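PDB 3MZV: decaprenyl diphosphate synthase from Rhodobacter capsulatus, which probably condenses isopentenyl diphosphate with farnesyl diphosphate in a magnesium-dependent reaction, building the long all-trans polyprenyl diphosphate from which quinone side chains are made. Local coordinates for residues B[19-24]-B[64-69]; B[58-63]-B[182-187]; B[92-97]-B[107-112]; B[170-175]-B[244-249]. One frame throughout, in Å; residues are numbered along the deposited sequence.

Interaction 1. Residues B[19-24]-B[64-69]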
loop_
_atom_site.group_PDB
_atom_site.type_symbol
_atom_site.label_atom_id
_atom_site.label_comp_id
_atom_site.label_asym_id
_atom_site.label_seq_id
_atom_site.Cartn_x
_atom_site.Cartn_y
_atom_site.Cartn_z
ATOM N N ALA B 19 -27.088 -7.840 9.174
ATOM C CA ALA B 19 -26.462 -8.084 10.496
ATOM C C ALA B 19 -25.611 -9.312 10.519
ATOM O O ALA B 19 -24.441 -9.310 10.971
ATOM C CB ALA B 19 -27.565 -8.181 11.603
ATOM N N GLU B 20 -26.175 -10.391 10.004
ATOM C CA GLU B 20 -25.478 -11.655 10.041
ATOM C C GLU B 20 -24.236 -11.660 9.164
ATOM O O GLU B 20 -23.194 -12.178 9.568
ATOM C CB GLU B 20 -26.419 -12.740 9.615
ATOM C CG GLU B 20 -25.782 -14.038 9.440
ATOM C CD GLU B 20 -26.759 -15.172 9.562
ATOM O OE1 GLU B 20 -27.982 -14.927 9.602
ATOM O OE2 GLU B 20 -26.281 -16.313 9.650
ATOM N N ASP B 21 -24.356 -11.104 7.951
ATOM C CA ASP B 21 -23.216 -11.024 7.046
ATOM C C ASP B 21 -22.141 -10.090 7.608
ATOM O O ASP B 21 -20.952 -10.334 7.439
ATOM C CB ASP B 21 -23.708 -10.501 5.670
ATOM C CG ASP B 21 -24.373 -11.614 4.813
ATOM O OD1 ASP B 21 -24.268 -12.808 5.141
ATOM O OD2 ASP B 21 -24.993 -11.293 3.795
ATOM N N MET B 22 -22.571 -9.008 8.245
ATOM C CA MET B 22 -21.628 -7.983 8.726
ATOM C C MET B 22 -20.859 -8.567 9.925
ATOM O O MET B 22 -19.697 -8.213 10.138
ATOM C CB MET B 22 -22.334 -6.673 9.104
ATOM C CG MET B 22 -22.466 -5.636 7.942
ATOM S SD MET B 22 -20.912 -5.121 7.126
ATOM C CE MET B 22 -19.819 -4.985 8.529
ATOM N N ALA B 23 -21.509 -9.473 10.672
ATOM C CA ALA B 23 -20.842 -10.227 11.738
ATOM C C ALA B 23 -19.730 -11.085 11.131
ATOM O O ALA B 23 -18.597 -11.133 11.661
ATOM C CB ALA B 23 -21.830 -11.094 12.486
ATOM N N ALA B 24 -20.038 -11.764 10.025
ATOM C CA ALA B 24 -19.047 -12.581 9.366
ATOM C C ALA B 24 -17.921 -11.700 8.788
ATOM O O ALA B 24 -16.762 -12.101 8.762
ATOM C CB ALA B 24 -19.723 -13.452 8.275
ATOM N N ALA B 64 -25.325 -5.604 -2.466
ATOM C CA ALA B 64 -25.308 -5.881 -3.909
ATOM C C ALA B 64 -25.320 -7.405 -4.199
ATOM O O ALA B 64 -26.107 -7.859 -5.045
ATOM C CB ALA B 64 -24.100 -5.209 -4.609
ATOM N N ALA B 65 -24.505 -8.169 -3.485
ATOM C CA ALA B 65 -24.443 -9.601 -3.688
ATOM C C ALA B 65 -25.803 -10.253 -3.332
ATOM O O ALA B 65 -26.351 -11.010 -4.124
ATOM C CB ALA B 65 -23.278 -10.233 -2.858
ATOM N N ARG B 66 -26.358 -9.902 -2.172
ATOM C CA ARG B 66 -27.636 -10.479 -1.701
ATOM C C ARG B 66 -28.793 -9.992 -2.587
ATOM O O ARG B 66 -29.729 -10.744 -2.847
ATOM C CB ARG B 66 -27.920 -10.099 -0.230
ATOM C CG ARG B 66 -26.980 -10.713 0.801
ATOM C CD ARG B 66 -27.270 -12.162 1.005
ATOM N NE ARG B 66 -26.510 -12.751 2.110
ATOM C CZ ARG B 66 -26.637 -14.022 2.513
ATOM N NH1 ARG B 66 -27.532 -14.818 1.938
ATOM N NH2 ARG B 66 -25.891 -14.498 3.508
ATOM N N LEU B 67 -28.722 -8.763 -3.071
ATOM C CA LEU B 67 -29.736 -8.253 -3.973
ATOM C C LEU B 67 -29.864 -9.053 -5.292
ATOM O O LEU B 67 -30.955 -9.151 -5.853
ATOM C CB LEU B 67 -29.493 -6.756 -4.286
ATOM C CG LEU B 67 -30.349 -6.042 -5.325
ATOM C CD1 LEU B 67 -31.846 -6.258 -5.004
ATOM C CD2 LEU B 67 -30.016 -4.548 -5.340
ATOM N N VAL B 68 -28.759 -9.566 -5.815
ATOM C CA VAL B 68 -28.830 -10.364 -7.040
ATOM C C VAL B 68 -28.991 -11.870 -6.729
ATOM O O VAL B 68 -28.831 -12.730 -7.615
ATOM C CB VAL B 68 -27.635 -10.063 -7.975
ATOM C CG1 VAL B 68 -27.623 -8.600 -8.397
ATOM C CG2 VAL B 68 -26.310 -10.503 -7.334
ATOM N N GLY B 69 -29.270 -12.202 -5.470
ATOM C CA GLY B 69 -29.590 -13.572 -5.058
ATOM C C GLY B 69 -28.448 -14.488 -4.631
ATOM O O GLY B 69 -28.611 -15.700 -4.632
#
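Almost the whole contact is one ion pair: Asp21 and Arg66 reach toward each other from helices whose nearest CA atoms, those of the same two residues, are still 9.8 Å apart. The setting is the all-helical isoprenoid synthase fold, where helix 19-32, near the N-terminus, lies beside the C-terminal end of helix 56-67. The grip is side-on and two-pronged. Arg66 NE donates to Asp21 OD2 at 2.7 Å, and Arg66 NH2 donates to Asp21 OD1 at 2.9 Å. Both bonds are nearly straight, and each oxygen uses its syn lone pair, the one facing its sister oxygen. Carboxylate and guanidinium are almost coplanar, their planes 16° apart, so the acid meets the guanidinium along its edge and the paired bonds resist rotation of either group. The bend at chi2 (-74°) swings the arginine chain over and presents its NE side; Arg66 CG and CD pass Asp21 OD2 at 3.6 and 3.7 Å. Leu62 packs on Asp21, and His75 of helix 74-96 adds a weak hydrogen bond from NE2 to OD2, which thus has two polar partners, while Leu317 and His75 touch Arg66. The buried carboxylate is thereby matched, and the arginine would be expected to favour the ionised form of the aspartate. Just past Arg66 the helix ends in a Schellman motif with Gly69, at positive phi, as its C-prime residue: Gly69 N bonds to Arg66 O at 3.0 Å.

Interaction 2. Residues B[58-63]-B[182-187]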
loop_
_atom_site.group_PDB
_atom_site.type_symbol
_atom_site.label_atom_id
_atom_site.label_comp_id
_atom_site.label_asym_id
_atom_site.label_seq_id
_atom_site.Cartn_x
_atom_site.Cartn_y
_atom_site.Cartn_z
ATOM N N PRO B 58 -18.407 -1.732 3.142
ATOM C CA PRO B 58 -18.672 -3.161 3.110
ATOM C C PRO B 58 -20.155 -3.510 2.990
ATOM O O PRO B 58 -20.485 -4.522 2.372
ATOM C CB PRO B 58 -18.104 -3.649 4.442
ATOM C CG PRO B 58 -18.068 -2.412 5.313
ATOM C CD PRO B 58 -17.667 -1.368 4.360
ATOM N N MET B 59 -21.046 -2.680 3.566
ATOM C CA MET B 59 -22.481 -2.936 3.398
ATOM C C MET B 59 -22.908 -2.924 1.958
ATOM O O MET B 59 -23.840 -3.644 1.579
ATOM C CB MET B 59 -23.365 -1.924 4.154
ATOM C CG MET B 59 -23.184 -1.965 5.594
ATOM S SD MET B 59 -24.581 -1.137 6.490
ATOM C CE MET B 59 -24.287 -2.126 7.915
ATOM N N LEU B 60 -22.287 -2.070 1.179
ATOM C CA LEU B 60 -22.646 -1.925 -0.224
ATOM C C LEU B 60 -22.344 -3.228 -0.966
ATOM O O LEU B 60 -23.111 -3.632 -1.850
ATOM C CB LEU B 60 -21.907 -0.759 -0.874
ATOM C CG LEU B 60 -22.511 0.654 -0.644
ATOM C CD1 LEU B 60 -21.717 1.697 -1.421
ATOM C CD2 LEU B 60 -23.936 0.727 -1.074
ATOM N N THR B 61 -21.214 -3.866 -0.621
ATOM C CA THR B 61 -20.861 -5.132 -1.269
ATOM C C THR B 61 -21.823 -6.230 -0.884
ATOM O O THR B 61 -22.340 -6.949 -1.746
ATOM C CB THR B 61 -19.447 -5.541 -0.890
ATOM O OG1 THR B 61 -18.548 -4.602 -1.443
ATOM C CG2 THR B 61 -19.094 -6.999 -1.373
ATOM N N LEU B 62 -22.063 -6.382 0.426
ATOM C CA LEU B 62 -23.015 -7.379 0.919
ATOM C C LEU B 62 -24.409 -7.183 0.300
ATOM O O LEU B 62 -25.019 -8.140 -0.138
ATOM C CB LEU B 62 -23.153 -7.278 2.430
ATOM C CG LEU B 62 -21.880 -7.544 3.240
ATOM C CD1 LEU B 62 -22.212 -7.277 4.729
ATOM C CD2 LEU B 62 -21.338 -8.946 2.988
ATOM N N ALA B 63 -24.912 -5.944 0.323
ATOM C CA ALA B 63 -26.231 -5.639 -0.213
ATOM C C ALA B 63 -26.337 -5.976 -1.714
ATOM O O ALA B 63 -27.349 -6.576 -2.165
ATOM C CB ALA B 63 -26.640 -4.145 0.065
ATOM N N ALA B 182 -14.630 5.683 -6.494
ATOM C CA ALA B 182 -14.079 4.466 -7.090
ATOM C C ALA B 182 -14.238 3.277 -6.178
ATOM O O ALA B 182 -14.511 2.200 -6.663
ATOM C CB ALA B 182 -12.621 4.649 -7.489
ATOM N N LEU B 183 -14.089 3.461 -4.871
ATOM C CA LEU B 183 -14.264 2.351 -3.962
ATOM C C LEU B 183 -15.708 1.992 -3.741
ATOM O O LEU B 183 -16.027 0.809 -3.533
ATOM C CB LEU B 183 -13.526 2.561 -2.639
ATOM C CG LEU B 183 -13.351 1.395 -1.661
ATOM C CD1 LEU B 183 -12.650 0.199 -2.352
ATOM C CD2 LEU B 183 -12.614 1.865 -0.357
ATOM N N PHE B 184 -16.600 2.988 -3.743
ATOM C CA PHE B 184 -18.051 2.708 -3.647
ATOM C C PHE B 184 -18.516 1.926 -4.878
ATOM O O PHE B 184 -19.233 0.954 -4.755
ATOM C CB PHE B 184 -18.898 4.009 -3.643
ATOM C CG PHE B 184 -19.035 4.681 -2.335
ATOM C CD1 PHE B 184 -17.946 5.109 -1.632
ATOM C CD2 PHE B 184 -20.287 5.058 -1.885
ATOM C CE1 PHE B 184 -18.100 5.821 -0.435
ATOM C CE2 PHE B 184 -20.431 5.778 -0.718
ATOM C CZ PHE B 184 -19.336 6.122 0.024
ATOM N N SER B 185 -18.127 2.367 -6.070
ATOM C CA SER B 185 -18.493 1.673 -7.293
ATOM C C SER B 185 -17.886 0.259 -7.402
ATOM O O SER B 185 -18.580 -0.676 -7.839
ATOM C CB SER B 185 -18.169 2.474 -8.563
ATOM O OG SER B 185 -16.810 2.849 -8.720
ATOM N N ALA B 186 -16.622 0.121 -7.031
ATOM C CA ALA B 186 -15.988 -1.214 -6.937
ATOM C C ALA B 186 -16.763 -2.110 -5.980
ATOM O O ALA B 186 -17.007 -3.310 -6.278
ATOM C CB ALA B 186 -14.457 -1.103 -6.484
ATOM N N ALA B 187 -17.129 -1.576 -4.814
ATOM C CA ALA B 187 -17.824 -2.347 -3.780
ATOM C C ALA B 187 -19.111 -2.967 -4.303
ATOM O O ALA B 187 -19.361 -4.160 -4.070
ATOM C CB ALA B 187 -18.123 -1.505 -2.492
#
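Thr61 OG1 and Leu60 CG both stand anti to their own carbonyl carbons (chi1 -66° for the threonine), which brings the hydroxyl to the backbone of Ala187 and the leucine branch to the ring of Phe184. Thr61 OG1 donates to Ala187 O at 2.8 Å, approaching from above the carbonyl plane with a C=O...donor angle of 106°, well away from the line of the C=O bond. Beside this bond the fit is close: OG1 is 3.3 Å from Ala187 CB, and Thr61 CA brings a CH...O contact to the same carbonyl. Helices 56-67 and 169-194 here belong to the buried helical bundle of the prenyl synthase fold; their local axes run parallel within 24°, 8.6 Å apart at closest, a spacing consistent with the small Ala187 at the interface. A valine at Thr61 would probably leave Ala187 O without its hydroxyl donor and loosen the tie between the two helices at this point. Leu60 CB rests 4.2 Å from Ala187 CB. Leu60 CD1 meets Phe184 obliquely, 3.7 Å from CD2, and helix 199-224 adds to this cluster: Tyr208 and Leu212 touch Leu60, while Phe216 meets the Phe184 ring.

Interaction 3. Residues B[92-97]-B[107-112]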
loop_
_atom_site.group_PDB
_atom_site.type_symbol
_atom_site.label_atom_id
_atom_site.label_comp_id
_atom_site.label_asym_id
_atom_site.label_seq_id
_atom_site.Cartn_x
_atom_site.Cartn_y
_atom_site.Cartn_z
ATOM N N HIS B 92 -2.994 5.936 5.480
ATOM C CA HIS B 92 -2.060 6.641 4.574
ATOM C C HIS B 92 -2.431 8.132 4.326
ATOM O O HIS B 92 -1.542 8.970 4.267
ATOM C CB HIS B 92 -1.928 5.848 3.236
ATOM C CG HIS B 92 -1.128 4.590 3.369
ATOM N ND1 HIS B 92 -0.631 3.893 2.286
ATOM C CD2 HIS B 92 -0.701 3.925 4.465
ATOM C CE1 HIS B 92 0.062 2.855 2.714
ATOM N NE2 HIS B 92 0.040 2.851 4.034
ATOM N N ASP B 93 -3.706 8.463 4.257
ATOM C CA ASP B 93 -4.163 9.862 4.098
ATOM C C ASP B 93 -3.714 10.702 5.299
ATOM O O ASP B 93 -3.452 11.886 5.136
ATOM C CB ASP B 93 -5.717 9.932 3.890
ATOM C CG ASP B 93 -6.216 11.244 3.169
ATOM O OD1 ASP B 93 -5.499 11.959 2.412
ATOM O OD2 ASP B 93 -7.413 11.568 3.359
ATOM N N ASP B 94 -3.580 10.085 6.478
ATOM C CA ASP B 94 -3.198 10.789 7.713
ATOM C C ASP B 94 -1.690 10.989 7.851
ATOM O O ASP B 94 -1.249 11.928 8.506
ATOM C CB ASP B 94 -3.668 10.017 8.961
ATOM C CG ASP B 94 -5.179 10.137 9.219
ATOM O OD1 ASP B 94 -5.845 11.005 8.628
ATOM O OD2 ASP B 94 -5.693 9.354 10.047
ATOM N N VAL B 95 -0.888 10.089 7.296
ATOM C CA VAL B 95 0.536 10.355 7.163
ATOM C C VAL B 95 0.719 11.515 6.185
ATOM O O VAL B 95 1.385 12.505 6.510
ATOM C CB VAL B 95 1.310 9.101 6.712
ATOM C CG1 VAL B 95 2.774 9.440 6.414
ATOM C CG2 VAL B 95 1.240 8.038 7.818
ATOM N N VAL B 96 0.068 11.412 5.027
ATOM C CA VAL B 96 0.180 12.389 3.923
ATOM C C VAL B 96 -0.060 13.866 4.372
ATOM O O VAL B 96 0.830 14.719 4.194
ATOM C CB VAL B 96 -0.721 11.949 2.715
ATOM C CG1 VAL B 96 -0.959 13.062 1.716
ATOM C CG2 VAL B 96 -0.078 10.742 2.013
ATOM N N ASP B 97 -1.224 14.180 4.950
ATOM C CA ASP B 97 -1.428 15.546 5.529
ATOM C C ASP B 97 -1.038 15.672 7.033
ATOM O O ASP B 97 -1.320 16.694 7.682
ATOM C CB ASP B 97 -2.840 16.114 5.216
ATOM C CG ASP B 97 -3.974 15.228 5.692
ATOM O OD1 ASP B 97 -3.871 14.661 6.792
ATOM O OD2 ASP B 97 -4.988 15.105 4.968
ATOM N N THR B 107 -4.692 10.245 15.975
ATOM C CA THR B 107 -4.408 9.428 14.795
ATOM C C THR B 107 -3.358 8.400 15.124
ATOM O O THR B 107 -2.598 8.577 16.089
ATOM C CB THR B 107 -3.867 10.283 13.631
ATOM O OG1 THR B 107 -2.666 10.959 14.048
ATOM C CG2 THR B 107 -4.905 11.285 13.172
ATOM N N ALA B 108 -3.297 7.342 14.306
ATOM C CA ALA B 108 -2.317 6.290 14.491
ATOM C C ALA B 108 -0.914 6.878 14.405
ATOM O O ALA B 108 -0.057 6.544 15.219
ATOM C CB ALA B 108 -2.498 5.175 13.454
ATOM N N ASN B 109 -0.686 7.754 13.423
ATOM C CA ASN B 109 0.660 8.353 13.215
ATOM C C ASN B 109 1.130 9.268 14.350
ATOM O O ASN B 109 2.328 9.316 14.635
ATOM C CB ASN B 109 0.775 9.090 11.864
ATOM C CG ASN B 109 -0.379 10.020 11.602
ATOM O OD1 ASN B 109 -1.492 9.569 11.310
ATOM N ND2 ASN B 109 -0.126 11.336 11.688
ATOM N N LEU B 110 0.188 9.980 14.972
ATOM C CA LEU B 110 0.446 10.761 16.196
ATOM C C LEU B 110 0.739 9.833 17.385
ATOM O O LEU B 110 1.811 9.897 18.013
ATOM C CB LEU B 110 -0.754 11.662 16.505
ATOM N N LEU B 111 -0.209 8.939 17.662
ATOM C CA LEU B 111 -0.089 7.976 18.765
ATOM C C LEU B 111 1.193 7.123 18.664
ATOM O O LEU B 111 1.832 6.817 19.683
ATOM C CB LEU B 111 -1.339 7.081 18.798
ATOM C CG LEU B 111 -2.187 6.968 20.069
ATOM C CD1 LEU B 111 -2.306 8.281 20.845
ATOM C CD2 LEU B 111 -3.568 6.487 19.665
ATOM N N TRP B 112 1.568 6.739 17.438
ATOM C CA TRP B 112 2.781 5.943 17.213
ATOM C C TRP B 112 3.813 6.759 16.411
ATOM O O TRP B 112 4.525 7.588 16.987
ATOM C CB TRP B 112 2.435 4.619 16.512
ATOM C CG TRP B 112 1.700 3.637 17.373
ATOM C CD1 TRP B 112 2.247 2.745 18.241
ATOM C CD2 TRP B 112 0.282 3.448 17.440
ATOM N NE1 TRP B 112 1.263 2.003 18.847
ATOM C CE2 TRP B 112 0.044 2.420 18.380
ATOM C CE3 TRP B 112 -0.810 4.051 16.806
ATOM C CZ2 TRP B 112 -1.250 1.976 18.700
ATOM C CZ3 TRP B 112 -2.100 3.612 17.118
ATOM C CH2 TRP B 112 -2.305 2.581 18.059
#
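The first aspartate-rich motif, DDXXD, whose counterparts in related prenyl synthases hold magnesium and the allylic diphosphate, spans the end of helix 74-96, with Asp93 and Asp94 in its last turn and Asp97 just past it; the second aspartate meets Asn109 and Thr107. Asn109 CG sits between its own N and carbonyl carbon (chi1 48°), turning the amide onto the helix end: OD1 lies 3.2 Å from Asp94 CB. Asp94 OD2 also touches Thr107 CG2 at 3.8 Å. That carboxylate is claimed more strongly by a salt bridge to Arg102 NE, on the small hairpin of strands 101-102 and 105-106 that joins the two segments. Thr107 caps the short helix 108-111, its OG1 accepting from Leu110 N at 3.2 Å (153° at hydrogen). Ser99 O is gripped by both Thr107 OG1 and Asn109 ND2, tying the turn after the motif to the next helix. Val95 adds an apolar touch, its CG2 4.2 Å from Asn109 CB, and also packs on Val118 of the second subunit.

Interaction 4. Residues B[170-175]-B[244-249]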
loop_
_atom_site.group_PDB
_atom_site.type_symbol
_atom_site.label_atom_id
_atom_site.label_comp_id
_atom_site.label_asym_id
_atom_site.label_seq_id
_atom_site.Cartn_x
_atom_site.Cartn_y
_atom_site.Cartn_z
ATOM N N ASP B 170 -14.405 19.718 -13.825
ATOM C CA ASP B 170 -14.074 18.416 -14.393
ATOM C C ASP B 170 -12.930 17.777 -13.607
ATOM O O ASP B 170 -13.007 16.605 -13.245
ATOM C CB ASP B 170 -13.706 18.547 -15.888
ATOM C CG ASP B 170 -14.959 18.777 -16.812
ATOM O OD1 ASP B 170 -16.116 18.852 -16.321
ATOM O OD2 ASP B 170 -14.783 18.920 -18.039
ATOM N N ILE B 171 -11.903 18.561 -13.276
ATOM C CA ILE B 171 -10.785 18.053 -12.466
ATOM C C ILE B 171 -11.243 17.659 -11.095
ATOM O O ILE B 171 -10.837 16.603 -10.573
ATOM C CB ILE B 171 -9.598 19.051 -12.426
ATOM C CG1 ILE B 171 -9.012 19.133 -13.830
ATOM C CG2 ILE B 171 -8.537 18.653 -11.363
ATOM C CD1 ILE B 171 -8.032 20.276 -14.089
ATOM N N TYR B 172 -12.099 18.497 -10.491
ATOM C CA TYR B 172 -12.625 18.208 -9.176
ATOM C C TYR B 172 -13.390 16.882 -9.178
ATOM O O TYR B 172 -13.249 16.114 -8.233
ATOM C CB TYR B 172 -13.506 19.356 -8.659
ATOM C CG TYR B 172 -14.372 19.025 -7.444
ATOM C CD1 TYR B 172 -13.829 18.947 -6.196
ATOM C CD2 TYR B 172 -15.737 18.780 -7.585
ATOM C CE1 TYR B 172 -14.593 18.649 -5.099
ATOM C CE2 TYR B 172 -16.547 18.494 -6.462
ATOM C CZ TYR B 172 -15.964 18.408 -5.239
ATOM O OH TYR B 172 -16.734 18.106 -4.101
ATOM N N LEU B 173 -14.225 16.668 -10.198
ATOM C CA LEU B 173 -15.000 15.430 -10.331
ATOM C C LEU B 173 -14.054 14.211 -10.453
ATOM O O LEU B 173 -14.298 13.179 -9.875
ATOM C CB LEU B 173 -15.940 15.490 -11.531
ATOM C CG LEU B 173 -16.727 14.194 -11.712
ATOM C CD1 LEU B 173 -17.568 13.872 -10.430
ATOM C CD2 LEU B 173 -17.620 14.258 -12.955
ATOM N N ARG B 174 -12.962 14.374 -11.168
ATOM C CA ARG B 174 -11.952 13.328 -11.286
ATOM C C ARG B 174 -11.310 13.013 -9.937
ATOM O O ARG B 174 -11.089 11.850 -9.619
ATOM C CB ARG B 174 -10.919 13.774 -12.312
ATOM C CG ARG B 174 -9.905 12.736 -12.773
ATOM C CD ARG B 174 -9.666 12.915 -14.304
ATOM N NE ARG B 174 -9.822 14.308 -14.763
ATOM C CZ ARG B 174 -10.159 14.684 -16.005
ATOM N NH1 ARG B 174 -10.260 15.984 -16.303
ATOM N NH2 ARG B 174 -10.389 13.788 -16.962
ATOM N N VAL B 175 -11.029 14.036 -9.135
ATOM C CA VAL B 175 -10.434 13.841 -7.832
ATOM C C VAL B 175 -11.395 13.094 -6.943
ATOM O O VAL B 175 -11.010 12.139 -6.256
ATOM C CB VAL B 175 -10.076 15.169 -7.140
ATOM C CG1 VAL B 175 -9.898 14.971 -5.633
ATOM C CG2 VAL B 175 -8.845 15.827 -7.830
ATOM N N LYS B 244 -7.593 23.345 -0.594
ATOM C CA LYS B 244 -8.147 22.427 -1.587
ATOM C C LYS B 244 -9.105 23.142 -2.528
ATOM O O LYS B 244 -9.845 24.017 -2.114
ATOM C CB LYS B 244 -8.851 21.224 -0.918
ATOM C CG LYS B 244 -7.876 20.273 -0.246
ATOM C CD LYS B 244 -8.572 19.099 0.466
ATOM C CE LYS B 244 -7.490 18.195 1.136
ATOM N NZ LYS B 244 -8.094 17.013 1.841
ATOM N N LEU B 245 -9.063 22.781 -3.808
ATOM C CA LEU B 245 -10.013 23.314 -4.786
ATOM C C LEU B 245 -11.199 22.351 -4.861
ATOM O O LEU B 245 -11.143 21.336 -5.593
ATOM C CB LEU B 245 -9.367 23.518 -6.154
ATOM C CG LEU B 245 -8.691 24.887 -6.308
ATOM C CD1 LEU B 245 -9.783 26.010 -6.285
ATOM C CD2 LEU B 245 -7.626 25.138 -5.232
ATOM N N THR B 246 -12.225 22.646 -4.039
ATOM C CA THR B 246 -13.483 21.893 -4.055
ATOM C C THR B 246 -14.570 22.716 -4.724
ATOM O O THR B 246 -14.428 23.935 -4.846
ATOM C CB THR B 246 -13.885 21.472 -2.615
ATOM O OG1 THR B 246 -14.116 22.603 -1.785
ATOM C CG2 THR B 246 -12.781 20.562 -1.969
ATOM N N MET B 247 -15.667 22.067 -5.087
ATOM C CA MET B 247 -16.735 22.701 -5.852
ATOM C C MET B 247 -17.125 24.132 -5.395
ATOM O O MET B 247 -17.215 25.013 -6.241
ATOM C CB MET B 247 -17.973 21.792 -5.951
ATOM C CG MET B 247 -18.946 22.193 -6.963
ATOM S SD MET B 247 -20.360 20.987 -7.226
ATOM C CE MET B 247 -19.658 20.092 -8.659
ATOM N N PRO B 248 -17.376 24.359 -4.088
ATOM C CA PRO B 248 -17.892 25.689 -3.699
ATOM C C PRO B 248 -16.835 26.776 -3.942
ATOM O O PRO B 248 -17.154 27.920 -4.222
ATOM C CB PRO B 248 -18.158 25.553 -2.206
ATOM C CG PRO B 248 -17.902 24.138 -1.883
ATOM C CD PRO B 248 -17.400 23.406 -2.969
ATOM N N VAL B 249 -15.557 26.407 -3.841
ATOM C CA VAL B 249 -14.485 27.347 -4.177
ATOM C C VAL B 249 -14.358 27.521 -5.650
ATOM O O VAL B 249 -14.302 28.638 -6.124
ATOM C CB VAL B 249 -13.125 26.921 -3.606
ATOM C CG1 VAL B 249 -12.001 27.941 -3.986
ATOM C CG2 VAL B 249 -13.221 26.724 -2.096
#
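Tyr172, its ring laid under the backbone of Thr246 and Met247, hydrogen-bonds through OH to Asp221 OD2 on helix 199-224. Asp221 belongs to the second aspartate-rich motif of the prenyl synthase fold, which in relatives binds magnesium, so the tyrosine is a probable second-shell partner of that site. The ring projects from helix 169-194 because chi1 (166°) turns CG away from the backbone N, and it offers one face to the segment that leads into helix 247-254. Met247 N lies 3.5 Å above the ring plane, over its centre, and Thr246 C lies nearer the rim on the same face. Around the ring, Tyr172 CE1 comes within 3.6 Å of Thr246 CA and Tyr172 CD1 within 3.6 Å of Leu245 O. A leucine in place of Tyr172 would probably strip the peptide of its flat platform and leave Asp221 without this hydroxyl partner. Thr246 holds the N-cap position of helix 247-254 and touches Asp221 too; Met247 begins the first turn. The methionine side chain crosses the tyrosine at about a right angle, and Thr294 and Ala297 of helix 290-308 pack against it. Its CB lies 3.6 Å from Tyr172 CE2, and the bend at chi3 (-96°) brings its terminal CE to 4.1 Å from that same ring carbon.

In the fold
Interactions 1 and 2 share helix 56-67 and touch: Met22 SD packs 3.5 Å from Leu62 CD1, so helix 19-32 and the central helix 169-194 press on the same rod; the centres of the two interactions are 11 Å apart. Helix 169-194 then carries interaction 2 over to interaction 4, 23 Å away between centres and across the middle of the chain. Interaction 3 includes the first aspartate-rich motif and interaction 4 touches the second through Asp221; as in relatives, the two motifs probably frame the magnesium-diphosphate site, and the nearest atoms of these interactions are about 5 Å apart. Interaction 1 lies far from that end, its centre 32 and 34 Å from those of interactions 3 and 4.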